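NreA (Staphylococcus aureus subsp. aureus, PDB 6K2H) probably binds nitrate in the pocket of a GAF domain and serves as a sensor in bacterial signalling. Local coordinates at residues Glu23-Ala28 with Pro129-Phe134; Ser39-Trp44 with Leu57-Lys62; Arg64-Thr69 with Ala94-Ser99; Gly74-Ile79 with Ala104-Pro109. The protein carries 1 engineered substitution. One frame throughout, in Å; residues are numbered along the deposited sequence.

Interaction 1 (Glu23-Ala28 with Pro129-Phe134); sequences EGYDFA and PLPKIF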
# COMPACT_ATOMS: atom_id res chain seq x y z
N GLU A 23 -9.22 7.04 9.00
CA GLU A 23 -9.96 6.27 8.01
C GLU A 23 -10.41 4.93 8.46
O GLU A 23 -11.12 4.20 7.73
CB GLU A 23 -9.20 6.20 6.67
CG GLU A 23 -9.02 7.51 5.91
CD GLU A 23 -10.31 8.33 5.76
OE1 GLU A 23 -11.41 7.76 5.59
OE2 GLU A 23 -10.23 9.56 5.94
N GLY A 24 -10.04 4.53 9.67
CA GLY A 24 -10.51 3.35 10.24
C GLY A 24 -9.76 2.09 9.91
O GLY A 24 -10.29 1.05 10.06
N TYR A 25 -8.51 2.22 9.53
CA TYR A 25 -7.68 1.08 9.08
C TYR A 25 -6.78 0.51 10.11
O TYR A 25 -6.16 1.22 10.91
CB TYR A 25 -6.93 1.43 7.78
CG TYR A 25 -7.83 1.33 6.53
CD1 TYR A 25 -8.10 0.09 5.92
CD2 TYR A 25 -8.44 2.43 6.02
CE1 TYR A 25 -8.91 0.02 4.78
CE2 TYR A 25 -9.25 2.38 4.91
CZ TYR A 25 -9.48 1.21 4.28
OH TYR A 25 -10.30 1.18 3.19
N ASP A 26 -6.58 -0.80 10.02
CA ASP A 26 -5.66 -1.45 10.89
C ASP A 26 -4.20 -1.16 10.49
O ASP A 26 -3.30 -1.30 11.29
CB ASP A 26 -5.89 -2.94 10.91
CG ASP A 26 -7.24 -3.33 11.54
OD1 ASP A 26 -7.79 -2.49 12.33
OD2 ASP A 26 -7.77 -4.42 11.21
N PHE A 27 -4.00 -0.93 9.20
CA PHE A 27 -2.66 -0.79 8.66
C PHE A 27 -2.65 0.22 7.51
O PHE A 27 -3.63 0.32 6.71
CB PHE A 27 -2.23 -2.17 8.08
CG PHE A 27 -0.86 -2.17 7.45
CD1 PHE A 27 0.28 -2.08 8.23
CD2 PHE A 27 -0.70 -2.25 6.09
CE1 PHE A 27 1.54 -2.06 7.68
CE2 PHE A 27 0.58 -2.23 5.54
CZ PHE A 27 1.70 -2.12 6.33
N ALA A 28 -1.56 0.93 7.35
CA ALA A 28 -1.38 1.71 6.07
C ALA A 28 0.10 1.74 5.70
O ALA A 28 0.96 1.58 6.59
CB ALA A 28 -1.97 3.15 6.19
N PRO A 129 -14.02 -5.46 7.27
CA PRO A 129 -14.20 -4.90 5.93
C PRO A 129 -13.59 -3.49 5.69
O PRO A 129 -13.41 -2.65 6.64
CB PRO A 129 -15.74 -4.84 5.78
CG PRO A 129 -16.21 -5.90 6.72
CD PRO A 129 -15.31 -5.75 7.93
N LEU A 130 -13.30 -3.23 4.43
CA LEU A 130 -12.89 -1.93 3.98
C LEU A 130 -14.05 -0.96 4.30
O LEU A 130 -15.13 -1.23 3.91
CB LEU A 130 -12.68 -1.94 2.49
CG LEU A 130 -11.57 -2.84 1.94
CD1 LEU A 130 -11.59 -2.82 0.43
CD2 LEU A 130 -10.21 -2.45 2.50
N PRO A 131 -13.79 0.16 5.00
CA PRO A 131 -14.95 1.03 5.22
C PRO A 131 -15.49 1.66 3.97
O PRO A 131 -16.68 1.75 3.87
CB PRO A 131 -14.43 2.08 6.21
CG PRO A 131 -13.28 1.46 6.89
CD PRO A 131 -12.64 0.61 5.75
N LYS A 132 -14.61 2.16 3.08
CA LYS A 132 -14.95 2.98 1.93
C LYS A 132 -13.82 2.94 0.88
O LYS A 132 -12.64 2.95 1.24
CB LYS A 132 -15.11 4.40 2.44
CG LYS A 132 -15.33 5.42 1.41
CD LYS A 132 -15.59 6.80 2.07
CE LYS A 132 -16.14 7.67 1.03
NZ LYS A 132 -16.55 8.98 1.63
N ILE A 133 -14.19 2.89 -0.39
CA ILE A 133 -13.22 2.84 -1.52
C ILE A 133 -13.02 4.31 -1.94
O ILE A 133 -14.00 4.98 -2.21
CB ILE A 133 -13.94 2.07 -2.68
CG1 ILE A 133 -14.26 0.66 -2.19
CG2 ILE A 133 -13.13 1.99 -3.95
CD1 ILE A 133 -13.04 -0.09 -1.66
N PHE A 134 -11.78 4.79 -1.98
CA PHE A 134 -11.43 6.13 -2.44
C PHE A 134 -10.94 6.18 -3.88
O PHE A 134 -10.21 5.31 -4.34
CB PHE A 134 -10.31 6.71 -1.57
CG PHE A 134 -10.68 6.76 -0.14
CD1 PHE A 134 -11.78 7.47 0.24
CD2 PHE A 134 -9.93 6.09 0.82
CE1 PHE A 134 -12.16 7.53 1.58
CE2 PHE A 134 -10.29 6.15 2.16
CZ PHE A 134 -11.42 6.85 2.53
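Tyr-25 makes the tight part of this contact by pressing the hydroxyl end of its ring against Leu-130 and Pro-131. The Leu-130 CD2 methyl meets the ring edge in plane, 3.6 Å from Tyr-25 CE1. Pro-131 CD closes in on Tyr-25 CZ at 3.5 Å, approaching obliquely. On its other ring corner, Pro-131 CG rests 3.6 Å from Glu-23 O, beside Gly-24, just past helix 10-23, where positive phi closes a Schellman motif. The outer side is more exposed and polar, a single touch of carboxylate on ring edge. There the chain of Glu-23 bends at chi2 (-48°) and brings OE1 3.2 Å from Phe-134 CZ, with the carboxylate plane 88° from the ring. Such an approach suits the slightly positive rim of an aromatic. Lys-132 is the loose element: its side chain leads away, NZ 6.6 Å from Glu-23 OE1, too far for a salt bridge. No hydrogen bond joins the two segments, so shape carries the contact, while Arg-128 ties the loop down by a salt bridge to Asp-26. Beneath lies the sheet: Tyr-25 stacks on Phe-122 of strand 115-124, Leu-130 and Phe-134 touch strand 104-112, and Asp-26 and Phe-27 form a classic bulge opposite Gly-123.

Interaction 2 (Ser39-Trp44 with Leu57-Lys62); sequences SSPIKW and LIILRK. With EDO (1,2-ethanediol), chain B.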
# COMPACT_ATOMS: atom_id res chain seq x y z
N SER A 39 17.80 1.45 -12.21
CA SER A 39 17.45 0.07 -11.84
C SER A 39 16.62 -0.02 -10.53
O SER A 39 16.43 -1.11 -9.99
CB SER A 39 18.72 -0.77 -11.71
OG SER A 39 19.62 -0.12 -10.81
N SER A 40 16.13 1.09 -10.01
CA SER A 40 15.67 1.09 -8.61
C SER A 40 14.44 0.21 -8.42
O SER A 40 13.55 0.22 -9.22
CB SER A 40 15.36 2.50 -8.13
OG SER A 40 14.80 2.46 -6.83
N PRO A 41 14.42 -0.60 -7.35
CA PRO A 41 13.18 -1.28 -7.02
C PRO A 41 12.24 -0.31 -6.28
O PRO A 41 12.62 0.85 -6.03
CB PRO A 41 13.62 -2.36 -6.07
CG PRO A 41 14.81 -1.78 -5.39
CD PRO A 41 15.51 -0.94 -6.42
N ILE A 42 11.09 -0.83 -5.94
CA ILE A 42 10.11 -0.09 -5.09
C ILE A 42 10.13 -0.73 -3.69
O ILE A 42 10.25 -1.95 -3.54
CB ILE A 42 8.74 -0.21 -5.73
CG1 ILE A 42 8.75 0.58 -7.05
CG2 ILE A 42 7.66 0.27 -4.79
CD1 ILE A 42 7.70 0.12 -8.03
N LYS A 43 10.01 0.13 -2.68
CA LYS A 43 9.94 -0.32 -1.30
C LYS A 43 8.85 0.33 -0.55
O LYS A 43 8.44 1.42 -0.90
CB LYS A 43 11.27 -0.10 -0.60
CG LYS A 43 12.34 -1.00 -1.25
CD LYS A 43 13.60 -1.15 -0.41
CE LYS A 43 13.40 -2.01 0.80
NZ LYS A 43 13.77 -3.44 0.63
N TRP A 44 8.39 -0.36 0.49
CA TRP A 44 7.49 0.24 1.45
C TRP A 44 8.35 1.09 2.40
O TRP A 44 9.12 0.52 3.21
CB TRP A 44 6.69 -0.78 2.19
CG TRP A 44 5.82 -1.65 1.31
CD1 TRP A 44 6.08 -2.91 0.91
CD2 TRP A 44 4.60 -1.26 0.70
NE1 TRP A 44 5.01 -3.37 0.09
CE2 TRP A 44 4.14 -2.34 -0.09
CE3 TRP A 44 3.87 -0.06 0.70
CZ2 TRP A 44 2.93 -2.28 -0.80
CZ3 TRP A 44 2.72 0.02 -0.02
CH2 TRP A 44 2.23 -1.08 -0.76
N LEU A 57 12.14 -5.86 4.42
CA LEU A 57 12.81 -6.89 3.61
C LEU A 57 12.20 -7.00 2.20
O LEU A 57 12.75 -7.64 1.32
CB LEU A 57 12.71 -8.23 4.34
CG LEU A 57 13.19 -8.13 5.80
CD1 LEU A 57 13.05 -9.48 6.47
CD2 LEU A 57 14.62 -7.58 5.90
N ILE A 58 11.09 -6.31 1.96
CA ILE A 58 10.36 -6.51 0.71
C ILE A 58 10.96 -5.64 -0.39
O ILE A 58 11.14 -4.39 -0.23
CB ILE A 58 8.88 -6.14 0.93
CG1 ILE A 58 8.26 -7.16 1.93
CG2 ILE A 58 8.10 -6.09 -0.40
CD1 ILE A 58 6.88 -6.77 2.46
N ILE A 59 11.26 -6.28 -1.53
CA ILE A 59 11.82 -5.57 -2.67
C ILE A 59 10.93 -5.79 -3.85
O ILE A 59 10.81 -6.91 -4.35
CB ILE A 59 13.26 -6.07 -3.00
CG1 ILE A 59 14.18 -5.86 -1.81
CG2 ILE A 59 13.85 -5.32 -4.19
CD1 ILE A 59 15.45 -6.68 -1.87
N LEU A 60 10.29 -4.74 -4.35
CA LEU A 60 9.36 -4.91 -5.48
C LEU A 60 9.80 -4.28 -6.77
O LEU A 60 10.54 -3.35 -6.76
CB LEU A 60 8.01 -4.34 -5.15
CG LEU A 60 7.33 -4.90 -3.90
CD1 LEU A 60 6.26 -3.91 -3.46
CD2 LEU A 60 6.84 -6.31 -4.21
N ARG A 61 9.26 -4.75 -7.89
CA ARG A 61 9.59 -4.15 -9.21
C ARG A 61 8.33 -3.63 -9.84
O ARG A 61 7.22 -4.10 -9.54
CB ARG A 61 10.25 -5.17 -10.14
CG ARG A 61 11.77 -5.05 -10.29
CD ARG A 61 12.47 -5.14 -8.96
NE ARG A 61 13.92 -5.32 -9.05
CZ ARG A 61 14.81 -4.39 -9.41
NH1 ARG A 61 16.10 -4.72 -9.41
NH2 ARG A 61 14.45 -3.16 -9.76
N LYS A 62 8.50 -2.68 -10.76
CA LYS A 62 7.41 -2.20 -11.61
C LYS A 62 6.64 -3.43 -12.09
O LYS A 62 7.27 -4.42 -12.49
CB LYS A 62 7.96 -1.39 -12.83
CG LYS A 62 6.92 -0.46 -13.52
CD LYS A 62 7.08 1.00 -13.09
CE LYS A 62 6.18 2.04 -13.80
NZ LYS A 62 6.58 3.46 -13.47
C1 EDO B . 4.04 -5.83 -1.64
O1 EDO B . 4.07 -6.15 -0.42
C2 EDO B . 2.78 -5.74 -2.19
O2 EDO B . 3.07 -4.96 -3.26
O HOH W 1 9.82 -2.65 1.40
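Ile-42 and Leu-60 exchange two backbone hydrogen bonds, one nearly straight from Ile-42 N to Leu-60 O (2.7 Å, 177° at the hydrogen) and one back from Leu-60 N to Ile-42 O (2.9 Å). This is a single antiparallel bridge. Two charged side chains grip carbonyls beyond its ends. Lys-43, bent at chi3 (72°), folds its ammonium over to Ile-58 O, with NZ 2.9 Å away and 61° out of the carbonyl plane; Lys-56 O takes a second bond from the same nitrogen. Arg-61 curls back so that NH2 reaches Ser-39 O at 2.9 Å. The acceptor lies in the guanidinium plane, whereas the donor stands above the carbonyl plane. A water continues the pairing where the chains diverge, accepting from Trp-44 N and donating to Ile-58 O.

Within the GAF fold, strand 42-48 is an outermost strand of the sheet, and the bridge fastens to its edge the loop that runs on to helix 65-73. Packing follows on both sides of that line. Pro-41 CB lies over one face of the Arg-61 guanidinium. Pro-41 and Ile-59 run side by side, Pro-41 CB 3.5 Å from Ile-59 CG2. Facing the interior, Trp-44 receives Ile-58 CG2 at its ring edge, 4.0 Å from Trp-44 CD1, while Leu-60 CD1 approaches the indole obliquely. Trp-44 NE1 donates to O1 of a bound ethanediol, probably from the crystallisation liquor, at 3.0 Å. Ala-67 of helix 65-73 packs against Ile-42, Trp-44 and Leu-60 from within.

Interaction 3 (Arg64-Thr69 with Ala94-Ser99); sequences RGLAGT and APILLS. Engineered in segment 94-99: Ala-94 (natural residue Tyr). With EDO (1,2-ethanediol), chain B.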
# COMPACT_ATOMS: atom_id res chain seq x y z
N ARG A 64 5.09 -5.66 -10.27
CA ARG A 64 5.03 -6.72 -9.27
C ARG A 64 4.32 -6.25 -7.99
O ARG A 64 4.69 -5.20 -7.43
CB ARG A 64 6.42 -7.21 -8.90
CG ARG A 64 7.41 -7.35 -10.07
CD ARG A 64 6.86 -8.10 -11.29
NE ARG A 64 6.02 -9.22 -10.88
CZ ARG A 64 5.01 -9.75 -11.58
NH1 ARG A 64 4.33 -10.76 -11.05
NH2 ARG A 64 4.69 -9.31 -12.80
N GLY A 65 3.38 -7.07 -7.53
CA GLY A 65 2.69 -6.89 -6.26
C GLY A 65 1.67 -5.78 -6.33
O GLY A 65 1.34 -5.26 -7.41
N LEU A 66 1.19 -5.38 -5.18
CA LEU A 66 0.25 -4.30 -5.15
C LEU A 66 0.91 -3.00 -5.56
O LEU A 66 0.35 -2.27 -6.36
CB LEU A 66 -0.34 -4.09 -3.77
CG LEU A 66 -1.11 -5.32 -3.27
CD1 LEU A 66 -1.17 -5.30 -1.77
CD2 LEU A 66 -2.50 -5.30 -3.83
N ALA A 67 2.03 -2.66 -4.95
CA ALA A 67 2.67 -1.38 -5.24
C ALA A 67 3.14 -1.34 -6.70
O ALA A 67 2.95 -0.34 -7.43
CB ALA A 67 3.82 -1.12 -4.30
N GLY A 68 3.81 -2.38 -7.15
CA GLY A 68 4.31 -2.33 -8.53
C GLY A 68 3.24 -2.30 -9.58
O GLY A 68 3.41 -1.65 -10.63
N THR A 69 2.15 -2.99 -9.33
CA THR A 69 1.04 -2.98 -10.27
C THR A 69 0.38 -1.61 -10.32
O THR A 69 0.12 -1.08 -11.38
CB THR A 69 0.03 -4.09 -9.92
OG1 THR A 69 0.72 -5.37 -9.87
CG2 THR A 69 -1.09 -4.15 -10.88
N ALA A 94 2.43 -10.34 -3.45
CA ALA A 94 2.22 -9.05 -2.80
C ALA A 94 2.61 -9.24 -1.32
O ALA A 94 1.72 -9.36 -0.50
CB ALA A 94 0.74 -8.70 -2.92
N PRO A 95 3.90 -9.39 -1.04
CA PRO A 95 4.37 -9.90 0.23
C PRO A 95 3.93 -9.10 1.45
O PRO A 95 3.90 -9.66 2.54
CB PRO A 95 5.89 -9.91 0.13
CG PRO A 95 6.24 -9.39 -1.17
CD PRO A 95 5.01 -9.24 -2.00
N ILE A 96 3.60 -7.83 1.31
CA ILE A 96 3.08 -7.12 2.52
C ILE A 96 1.83 -7.78 3.06
O ILE A 96 1.53 -7.78 4.25
CB ILE A 96 2.87 -5.62 2.20
CG1 ILE A 96 2.66 -4.81 3.46
CG2 ILE A 96 1.67 -5.42 1.28
CD1 ILE A 96 3.86 -4.68 4.28
N LEU A 97 1.01 -8.41 2.20
CA LEU A 97 -0.10 -9.19 2.73
C LEU A 97 0.27 -10.35 3.69
O LEU A 97 -0.46 -10.63 4.58
CB LEU A 97 -0.88 -9.84 1.56
CG LEU A 97 -1.43 -8.94 0.50
CD1 LEU A 97 -2.05 -9.80 -0.61
CD2 LEU A 97 -2.43 -8.03 1.04
N LEU A 98 1.41 -10.97 3.48
CA LEU A 98 1.92 -12.01 4.35
C LEU A 98 2.49 -11.43 5.65
O LEU A 98 2.16 -11.89 6.70
CB LEU A 98 3.02 -12.81 3.68
CG LEU A 98 2.58 -13.70 2.51
CD1 LEU A 98 3.86 -14.28 1.94
CD2 LEU A 98 1.70 -14.80 3.05
N SER A 99 3.37 -10.46 5.55
CA SER A 99 4.09 -9.97 6.74
C SER A 99 3.14 -9.25 7.68
O SER A 99 3.34 -9.33 8.89
CB SER A 99 5.27 -9.09 6.32
OG SER A 99 4.93 -7.79 5.84
C1 EDO B . 4.04 -5.83 -1.64
O1 EDO B . 4.07 -6.15 -0.42
C2 EDO B . 2.78 -5.74 -2.19
O2 EDO B . 3.07 -4.96 -3.26
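Leu-66 meets Ala-94, an engineered residue that is Tyr in the natural protein, with its CG 3.9 Å from Ala-94 CB. With CG opposite the carbonyl carbon (chi1 -61°), Leu-66 sends CD1 across to Leu-97 CD2 at 4.1 Å and Ile-96 CG2 at 4.2 Å, so one side chain touches three residues. An ethanediol lies between the two segments. Ala-67 N donates to its O2 at 3.0 Å and 165°, and Leu-66 N adds a weak, strongly bent bond to the same oxygen. O1 at the far end is taken by Ile-96 N, although the very short separation makes that geometry doubtful in detail. Ala-94 CB sits alongside, 3.7 Å from ethanediol C2.

In the second shell, Asp-93 OD1 accepts from Gly-65 N, fixing the entry to helix 65-73, while Gly-65 O is engaged by both N and OG1 of Thr-69 one turn on. Gly-65, with positive phi (75°), stands just before the two amides that face the ethanediol. The sound bond from Ala-67 N, with the Leu-66 and Ile-96 amides nearby, shows N-H groups near helix starts gathered round one small pocket. Such a lining could suit a small anion, consistent with a nitrate site.

Interaction 4 (Gly74-Ile79 with Ala104-Pro109); sequences GKRMVI and AVLAVP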
# COMPACT_ATOMS: atom_id res chain seq x y z
N GLY A 74 -1.32 2.86 -12.97
CA GLY A 74 -2.02 4.05 -12.54
C GLY A 74 -3.46 3.91 -12.07
O GLY A 74 -4.21 4.89 -12.02
N LYS A 75 -3.85 2.69 -11.67
CA LYS A 75 -5.23 2.35 -11.33
C LYS A 75 -5.22 1.78 -9.93
O LYS A 75 -4.29 1.07 -9.59
CB LYS A 75 -5.80 1.24 -12.27
CG LYS A 75 -5.85 1.58 -13.74
CD LYS A 75 -7.12 2.35 -14.08
CE LYS A 75 -6.90 3.38 -15.20
NZ LYS A 75 -6.49 2.69 -16.45
N ARG A 76 -6.23 2.13 -9.13
CA ARG A 76 -6.35 1.52 -7.77
C ARG A 76 -6.55 0.01 -7.88
O ARG A 76 -7.04 -0.52 -8.90
CB ARG A 76 -7.43 2.15 -6.97
CG ARG A 76 -8.82 2.05 -7.57
CD ARG A 76 -9.82 2.33 -6.46
NE ARG A 76 -11.12 2.73 -6.98
CZ ARG A 76 -12.00 1.95 -7.59
NH1 ARG A 76 -13.14 2.50 -8.02
NH2 ARG A 76 -11.78 0.64 -7.78
N MET A 77 -6.17 -0.69 -6.82
CA MET A 77 -6.45 -2.12 -6.69
C MET A 77 -7.20 -2.33 -5.42
O MET A 77 -6.81 -1.78 -4.38
CB MET A 77 -5.14 -2.89 -6.62
CG MET A 77 -4.33 -2.88 -7.87
SD MET A 77 -2.94 -4.04 -7.74
CE MET A 77 -3.82 -5.54 -7.23
N VAL A 78 -8.29 -3.07 -5.48
CA VAL A 78 -9.13 -3.29 -4.33
C VAL A 78 -9.29 -4.76 -4.16
O VAL A 78 -9.67 -5.47 -5.11
CB VAL A 78 -10.49 -2.65 -4.51
CG1 VAL A 78 -11.36 -2.95 -3.33
CG2 VAL A 78 -10.43 -1.15 -4.68
N ILE A 79 -8.95 -5.26 -2.98
CA ILE A 79 -9.22 -6.65 -2.64
C ILE A 79 -10.10 -6.72 -1.39
O ILE A 79 -9.62 -6.49 -0.26
CB ILE A 79 -7.92 -7.44 -2.46
CG1 ILE A 79 -7.01 -7.22 -3.65
CG2 ILE A 79 -8.23 -8.89 -2.14
CD1 ILE A 79 -5.67 -7.86 -3.50
N ALA A 104 -7.99 -7.59 3.91
CA ALA A 104 -8.58 -6.74 2.84
C ALA A 104 -7.62 -5.61 2.59
O ALA A 104 -6.91 -5.16 3.51
CB ALA A 104 -9.92 -6.19 3.27
N VAL A 105 -7.58 -5.12 1.36
CA VAL A 105 -6.67 -4.03 1.00
C VAL A 105 -7.25 -3.09 -0.05
O VAL A 105 -8.06 -3.52 -0.92
CB VAL A 105 -5.25 -4.48 0.52
CG1 VAL A 105 -4.49 -5.21 1.61
CG2 VAL A 105 -5.33 -5.38 -0.66
N LEU A 106 -6.86 -1.83 0.04
CA LEU A 106 -7.21 -0.77 -0.90
C LEU A 106 -5.85 -0.12 -1.21
O LEU A 106 -5.25 0.53 -0.33
CB LEU A 106 -8.14 0.26 -0.26
CG LEU A 106 -8.30 1.61 -0.98
CD1 LEU A 106 -8.85 1.41 -2.35
CD2 LEU A 106 -9.20 2.52 -0.16
N ALA A 107 -5.38 -0.25 -2.45
CA ALA A 107 -4.12 0.38 -2.83
C ALA A 107 -4.38 1.45 -3.90
O ALA A 107 -4.99 1.17 -4.92
CB ALA A 107 -3.18 -0.60 -3.33
N VAL A 108 -3.98 2.67 -3.58
CA VAL A 108 -4.27 3.80 -4.49
C VAL A 108 -3.03 4.51 -5.01
O VAL A 108 -2.06 4.67 -4.27
CB VAL A 108 -5.18 4.80 -3.80
CG1 VAL A 108 -6.50 4.17 -3.40
CG2 VAL A 108 -4.51 5.47 -2.59
N PRO A 109 -3.04 4.95 -6.29
CA PRO A 109 -1.88 5.66 -6.82
C PRO A 109 -1.77 7.03 -6.18
O PRO A 109 -2.81 7.71 -5.88
CB PRO A 109 -2.17 5.76 -8.29
CG PRO A 109 -3.63 5.73 -8.42
CD PRO A 109 -4.07 4.75 -7.33
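Met-77 to Ile-79 pairs antiparallel with Val-105 to Ala-107, the segment axes 4.9 Å apart and 174° between their directions, with two reciprocal hydrogen-bonded pairs flanking Val-78 and Leu-106. Ala-107 N to Met-77 O is the straightest bond (2.8 Å, 179°), and Ile-79 N to Val-105 O is equally short at 2.8 Å. Side chains alternate across the sheet. On one face Ile-79 and Val-105 lie side by side; CG2 of the valine, set between its own backbone N and carbonyl carbon (chi1 -63° places CG1 opposite the carbonyl), comes 3.8 Å from Ile-79 CB. Met-77 and Ala-107 share that face, which helix 65-73 covers through Leu-66, Thr-69 and Val-70. On the reverse face Val-78 CG2 meets Leu-106 CD1 at 3.8 Å, under Leu-130 and Ile-133 of the loop before helix 136-140. Beyond the ladder, Pro-109 CG packs 3.7 Å from Gly-74 O, and Arg-76 CA makes a C-H...O contact with Ala-107 O at 3.2 Å. The chemistry divides in two: main-chain amides hold the register of this outermost strand, while apolar side chains, Met-77 and Ile-79 on one face and Val-78 on the other, join it to helix 65-73 and to the loop of Leu-130 and Ile-133.

Interactions 2 and 3, with centres about 10 Å apart, share the ethanediol and together frame the pocket: Ile-58 CD1 lies 3.6 Å from Ile-96 N, and Trp-44 CZ2 3.8 Å from Ala-67 CB. Ala-94, the engineered residue of a protein altered in its nitrate site, suggests that this pocket is that site. Interaction 4 lies about 11 Å from interaction 3, centre to centre, and packs under its helices, with Leu-97 CD2 3.5 Å from Val-105 CG1. Through the other face, interaction 4 meets interaction 1, where Ile-133 CD1 is 3.7 Å from Val-78 CG1. Interactions 1 and 2 stand on opposite sides of the chain's centre, about 24 Å apart between centres, linked through neighbouring strands 27-33 and 42-48.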